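Local coordinates for protein probable aminotransferase (Pseudomonas aeruginosa, PDB 5YKR) that is probably a class-III aminotransferase, an enzyme of the pyridoxal-phosphate-dependent aminotransferase group, at residues A210-L215 with T249-V254; V220-T225 with D253-I258. All blocks are in the same frame, centred on the assembly; numbering follows the deposited sequence.

Contact 1: A210-L215 with T249-V254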
loop_
_atom_site.group_PDB
_atom_site.type_symbol
_atom_site.label_atom_id
_atom_site.label_comp_id
_atom_site.label_asym_id
_atom_site.label_seq_id
_atom_site.Cartn_x
_atom_site.Cartn_y
_atom_site.Cartn_z
ATOM N N ALA A 210 27.316 -11.533 17.018
ATOM C CA ALA A 210 26.502 -12.241 16.012
ATOM C C ALA A 210 26.298 -11.385 14.775
ATOM O O ALA A 210 26.312 -11.886 13.666
ATOM C CB ALA A 210 25.173 -12.663 16.584
ATOM N N LEU A 211 26.091 -10.067 14.978
ATOM C CA LEU A 211 25.937 -9.186 13.827
ATOM C C LEU A 211 27.214 -9.140 12.984
ATOM O O LEU A 211 27.147 -9.239 11.761
ATOM C CB LEU A 211 25.549 -7.780 14.280
ATOM C CG LEU A 211 25.325 -6.813 13.139
ATOM C CD1 LEU A 211 24.163 -7.234 12.252
ATOM C CD2 LEU A 211 25.027 -5.458 13.778
ATOM N N GLU A 212 28.375 -9.076 13.647
ATOM C CA GLU A 212 29.657 -9.110 12.936
ATOM C C GLU A 212 29.794 -10.387 12.097
ATOM O O GLU A 212 30.160 -10.339 10.908
ATOM C CB GLU A 212 30.802 -8.962 13.937
ATOM C CG GLU A 212 32.188 -9.224 13.389
ATOM C CD GLU A 212 32.648 -8.328 12.284
ATOM O OE1 GLU A 212 32.518 -7.132 12.507
ATOM O OE2 GLU A 212 33.187 -8.809 11.215
ATOM N N ALA A 213 29.475 -11.518 12.731
ATOM C CA ALA A 213 29.581 -12.795 12.019
ATOM C C ALA A 213 28.672 -12.852 10.778
ATOM O O ALA A 213 29.044 -13.365 9.712
ATOM C CB ALA A 213 29.290 -13.973 12.932
ATOM N N ALA A 214 27.475 -12.295 10.905
ATOM C CA ALA A 214 26.559 -12.243 9.760
ATOM C C ALA A 214 27.073 -11.358 8.615
ATOM O O ALA A 214 27.068 -11.757 7.469
ATOM C CB ALA A 214 25.186 -11.750 10.214
ATOM N N LEU A 215 27.506 -10.141 8.955
ATOM C CA LEU A 215 27.972 -9.199 7.930
ATOM C C LEU A 215 29.269 -9.637 7.248
ATOM O O LEU A 215 29.489 -9.326 6.075
ATOM C CB LEU A 215 28.154 -7.798 8.512
ATOM C CG LEU A 215 26.931 -7.174 9.153
ATOM C CD1 LEU A 215 27.245 -5.739 9.583
ATOM C CD2 LEU A 215 25.698 -7.227 8.275
ATOM N N THR A 249 28.130 -1.679 10.371
ATOM C CA THR A 249 27.576 -1.507 9.063
ATOM C C THR A 249 28.463 -0.600 8.198
ATOM O O THR A 249 28.655 -0.865 7.009
ATOM C CB THR A 249 26.112 -0.991 9.116
ATOM O OG1 THR A 249 26.013 0.186 9.923
ATOM C CG2 THR A 249 25.141 -2.076 9.620
ATOM N N ARG A 250 29.067 0.437 8.795
ATOM C CA ARG A 250 30.044 1.230 8.035
ATOM C C ARG A 250 31.224 0.403 7.556
ATOM O O ARG A 250 31.594 0.460 6.360
ATOM C CB ARG A 250 30.533 2.401 8.847
ATOM C CG ARG A 250 29.531 3.499 8.750
ATOM C CD ARG A 250 29.831 4.572 9.731
ATOM N NE ARG A 250 28.935 5.689 9.532
ATOM C CZ ARG A 250 28.749 6.644 10.437
ATOM N NH1 ARG A 250 29.366 6.602 11.629
ATOM N NH2 ARG A 250 27.892 7.637 10.177
ATOM N N ARG A 251 31.761 -0.412 8.458
ATOM C CA ARG A 251 32.979 -1.157 8.161
ATOM C C ARG A 251 32.757 -2.159 7.040
ATOM O O ARG A 251 33.604 -2.343 6.172
ATOM C CB ARG A 251 33.479 -1.814 9.432
ATOM C CG ARG A 251 34.754 -2.635 9.216
ATOM C CD ARG A 251 35.619 -2.757 10.428
ATOM N NE ARG A 251 34.888 -2.953 11.670
ATOM C CZ ARG A 251 34.466 -4.101 12.178
ATOM N NH1 ARG A 251 34.683 -5.272 11.569
ATOM N NH2 ARG A 251 33.829 -4.063 13.336
ATOM N N HIS A 252 31.553 -2.729 7.011
ATOM C CA HIS A 252 31.196 -3.722 5.995
ATOM C C HIS A 252 30.438 -3.131 4.784
ATOM O O HIS A 252 30.008 -3.888 3.887
ATOM C CB HIS A 252 30.376 -4.854 6.642
ATOM C CG HIS A 252 31.148 -5.710 7.568
ATOM N ND1 HIS A 252 31.194 -5.504 8.923
ATOM C CD2 HIS A 252 31.925 -6.773 7.315
ATOM C CE1 HIS A 252 31.982 -6.417 9.467
ATOM N NE2 HIS A 252 32.422 -7.199 8.514
ATOM N N ASP A 253 30.299 -1.796 4.733
ATOM C CA ASP A 253 29.580 -1.086 3.658
ATOM C C ASP A 253 28.194 -1.716 3.452
ATOM O O ASP A 253 27.783 -2.078 2.336
ATOM C CB ASP A 253 30.364 -1.125 2.365
ATOM C CG ASP A 253 29.771 -0.284 1.264
ATOM O OD1 ASP A 253 29.320 0.811 1.569
ATOM O OD2 ASP A 253 29.734 -0.738 0.112
ATOM N N VAL A 254 27.502 -1.825 4.584
ATOM C CA VAL A 254 26.152 -2.355 4.649
ATOM C C VAL A 254 25.188 -1.201 5.014
ATOM O O VAL A 254 25.444 -0.480 5.954
ATOM C CB VAL A 254 26.033 -3.485 5.679
ATOM C CG1 VAL A 254 24.581 -3.860 5.918
ATOM C CG2 VAL A 254 26.854 -4.708 5.214
#
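The imidazole of H252 carries L215 on one face and the carboxylate of E212 at its edge. L215 CB stands 3.9 Å from the ring centroid, 16° off the normal, in a CH-pi contact displaced toward the rim. At the edge, E212 OE1 approaches CE1 of H252 near the ring plane, and E212 OE2 lies 3.2 Å from H252 NE2. The ring's other nitrogen, ND1, is hydrogen-bonded to L248 O one turn back, which fixes its rotation. A bend at chi2 (61°) turns the E212 carboxylate toward R251, its plane nearly parallel to the guanidinium. Their salt bridge, R251 NH1 to E212 OE1 at 3.0 Å, is bent at the hydrogen (141°), and the position of OE1 is somewhat doubtful. R251 NE forms a firmer salt bridge with E247. Beneath these polar groups L215 spreads its two methyls: CD1 reaches T249 CG2 at 4.2 Å, and CD2 meets V254 CG2 at 4.1 Å. The helix containing T249 stops in a Schellman motif, with D253, at positive phi, in the C-prime position, V254 N bonded to T249 O and D253 N to R250 O. The contact joins two helix C-termini on one face of the aminotransferase fold's central sheet.

Contact 2: V220-T225 with D253-I258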
loop_
_atom_site.group_PDB
_atom_site.type_symbol
_atom_site.label_atom_id
_atom_site.label_comp_id
_atom_site.label_asym_id
_atom_site.label_seq_id
_atom_site.Cartn_x
_atom_site.Cartn_y
_atom_site.Cartn_z
ATOM N N VAL A 220 25.532 -9.171 2.527
ATOM C CA VAL A 220 24.418 -8.453 3.167
ATOM C C VAL A 220 24.293 -7.051 2.523
ATOM O O VAL A 220 25.198 -6.231 2.600
ATOM C CB VAL A 220 24.611 -8.340 4.668
ATOM C CG1 VAL A 220 23.479 -7.516 5.269
ATOM C CG2 VAL A 220 24.638 -9.755 5.291
ATOM N N ALA A 221 23.149 -6.801 1.910
ATOM C CA ALA A 221 22.840 -5.514 1.316
ATOM C C ALA A 221 22.457 -4.477 2.386
ATOM O O ALA A 221 22.775 -3.269 2.239
ATOM C CB ALA A 221 21.719 -5.657 0.325
ATOM N N ALA A 222 21.746 -4.898 3.409
ATOM C CA ALA A 222 21.205 -3.972 4.410
ATOM C C ALA A 222 20.922 -4.685 5.735
ATOM O O ALA A 222 20.613 -5.886 5.730
ATOM C CB ALA A 222 19.939 -3.324 3.900
ATOM N N VAL A 223 20.926 -3.874 6.800
ATOM C CA VAL A 223 20.346 -4.228 8.075
ATOM C C VAL A 223 19.065 -3.407 8.195
ATOM O O VAL A 223 19.118 -2.173 8.091
ATOM C CB VAL A 223 21.274 -3.916 9.275
ATOM C CG1 VAL A 223 20.559 -4.148 10.584
ATOM C CG2 VAL A 223 22.550 -4.741 9.203
ATOM N N LEU A 224 17.950 -4.062 8.451
ATOM C CA LEU A 224 16.643 -3.415 8.645
ATOM C C LEU A 224 16.257 -3.594 10.114
ATOM O O LEU A 224 16.205 -4.760 10.610
ATOM C CB LEU A 224 15.553 -4.043 7.760
ATOM C CG LEU A 224 14.103 -3.601 7.956
ATOM C CD1 LEU A 224 13.939 -2.086 7.776
ATOM C CD2 LEU A 224 13.212 -4.319 7.007
ATOM N N THR A 225 15.976 -2.498 10.821
ATOM C CA THR A 225 15.641 -2.604 12.246
ATOM C C THR A 225 14.854 -1.397 12.743
ATOM O O THR A 225 15.085 -0.266 12.285
ATOM C CB THR A 225 16.896 -2.778 13.111
ATOM O OG1 THR A 225 16.538 -3.100 14.477
ATOM C CG2 THR A 225 17.826 -1.562 13.069
ATOM N N ASP A 253 30.299 -1.796 4.733
ATOM C CA ASP A 253 29.580 -1.086 3.658
ATOM C C ASP A 253 28.194 -1.716 3.452
ATOM O O ASP A 253 27.783 -2.078 2.336
ATOM C CB ASP A 253 30.364 -1.125 2.365
ATOM C CG ASP A 253 29.771 -0.284 1.264
ATOM O OD1 ASP A 253 29.320 0.811 1.569
ATOM O OD2 ASP A 253 29.734 -0.738 0.112
ATOM N N VAL A 254 27.502 -1.825 4.584
ATOM C CA VAL A 254 26.152 -2.355 4.649
ATOM C C VAL A 254 25.188 -1.201 5.014
ATOM O O VAL A 254 25.444 -0.480 5.954
ATOM C CB VAL A 254 26.033 -3.485 5.679
ATOM C CG1 VAL A 254 24.581 -3.860 5.918
ATOM C CG2 VAL A 254 26.854 -4.708 5.214
ATOM N N ALA A 255 24.094 -1.044 4.257
ATOM C CA ALA A 255 23.106 -0.004 4.566
ATOM C C ALA A 255 22.431 -0.250 5.892
ATOM O O ALA A 255 21.996 -1.373 6.153
ATOM C CB ALA A 255 22.079 0.094 3.451
ATOM N N LEU A 256 22.251 0.810 6.676
ATOM C CA LEU A 256 21.541 0.743 7.942
ATOM C C LEU A 256 20.182 1.440 7.741
ATOM O O LEU A 256 20.130 2.678 7.526
ATOM C CB LEU A 256 22.329 1.455 9.054
ATOM C CG LEU A 256 21.664 1.508 10.415
ATOM C CD1 LEU A 256 21.319 0.134 10.916
ATOM C CD2 LEU A 256 22.559 2.297 11.388
ATOM N N ILE A 257 19.114 0.643 7.797
ATOM C CA ILE A 257 17.753 1.146 7.610
ATOM C C ILE A 257 17.068 1.163 8.967
ATOM O O ILE A 257 16.896 0.104 9.603
ATOM C CB ILE A 257 16.925 0.244 6.667
ATOM C CG1 ILE A 257 17.665 -0.053 5.357
ATOM C CG2 ILE A 257 15.537 0.876 6.443
ATOM C CD1 ILE A 257 17.064 -1.223 4.624
ATOM N N ILE A 258 16.644 2.372 9.380
ATOM C CA ILE A 258 16.008 2.571 10.684
ATOM C C ILE A 258 14.521 2.840 10.433
ATOM O O ILE A 258 14.140 3.811 9.778
ATOM C CB ILE A 258 16.664 3.713 11.465
ATOM C CG1 ILE A 258 18.161 3.406 11.712
ATOM C CG2 ILE A 258 15.923 3.965 12.746
ATOM C CD1 ILE A 258 18.435 2.227 12.551
HETATM O O HOH W 1 24.654 -1.779 0.932
#
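I257 packs across strand 220-225 with every branch of its side chain. Its CB sits 3.6 Å from V223 O. CG2 then turns to L224 CD1, also 3.6 Å away, while CG1, placed anti to the carbonyl carbon (chi1 -50°), runs back past V223 O and brings the terminal CD1 to 3.6 Å from A222 CB. A222, L224, A255 and I257 share this face of the sheet, where V146 and L147 of helix 139-154 also cover I257. The strands are parallel neighbours, the first and last elements of a beta-alpha-beta unit whose connection runs through helix 241-251, within the central sheet of the aminotransferase fold. Three backbone bonds are nearly linear at the acceptor: V223 N to A255 O, I257 N to V223 O at 2.8 Å, and T225 N to I257 O. The bond at the start of the strands is longer, A255 N to A221 O at 3.3 Å, its donor tilted 32° from the carbonyl plane; a water also donates to A221 O, and only weakly to D253 O. On the opposite face V254 CG1 touches two valines, V220 CG1 at 3.9 Å and V223 CG2 at 4.0 Å. T225 and I258 lie side by side there, pointing the same way, with T225 CG2 touching I258 CD1. R156 NH1 bonds to both V220 O and D253 O.

Overall arrangement
Contacts 1 and 2 are consecutive layers of one region, their centres about 9 Å apart, and they share D253 and V254, where the chain leaves helix 241-251 and enters strand 255-259. Side chains join the layers directly: L215 CD2 lies 3.7 Å from V220 CG1, and T249 CG2 lies 3.7 Å from V223 CG2, so the helix pair of contact 1 sits on the sheet face that bears V223 and L256. Contact 2 is the deeper of the two. Its strand 255-259 runs beside strand 281-284, after which K286 carries pyridoxal phosphate; contact 1 belongs to the outer helical cover, with its centre about 26 Å from that of the chain.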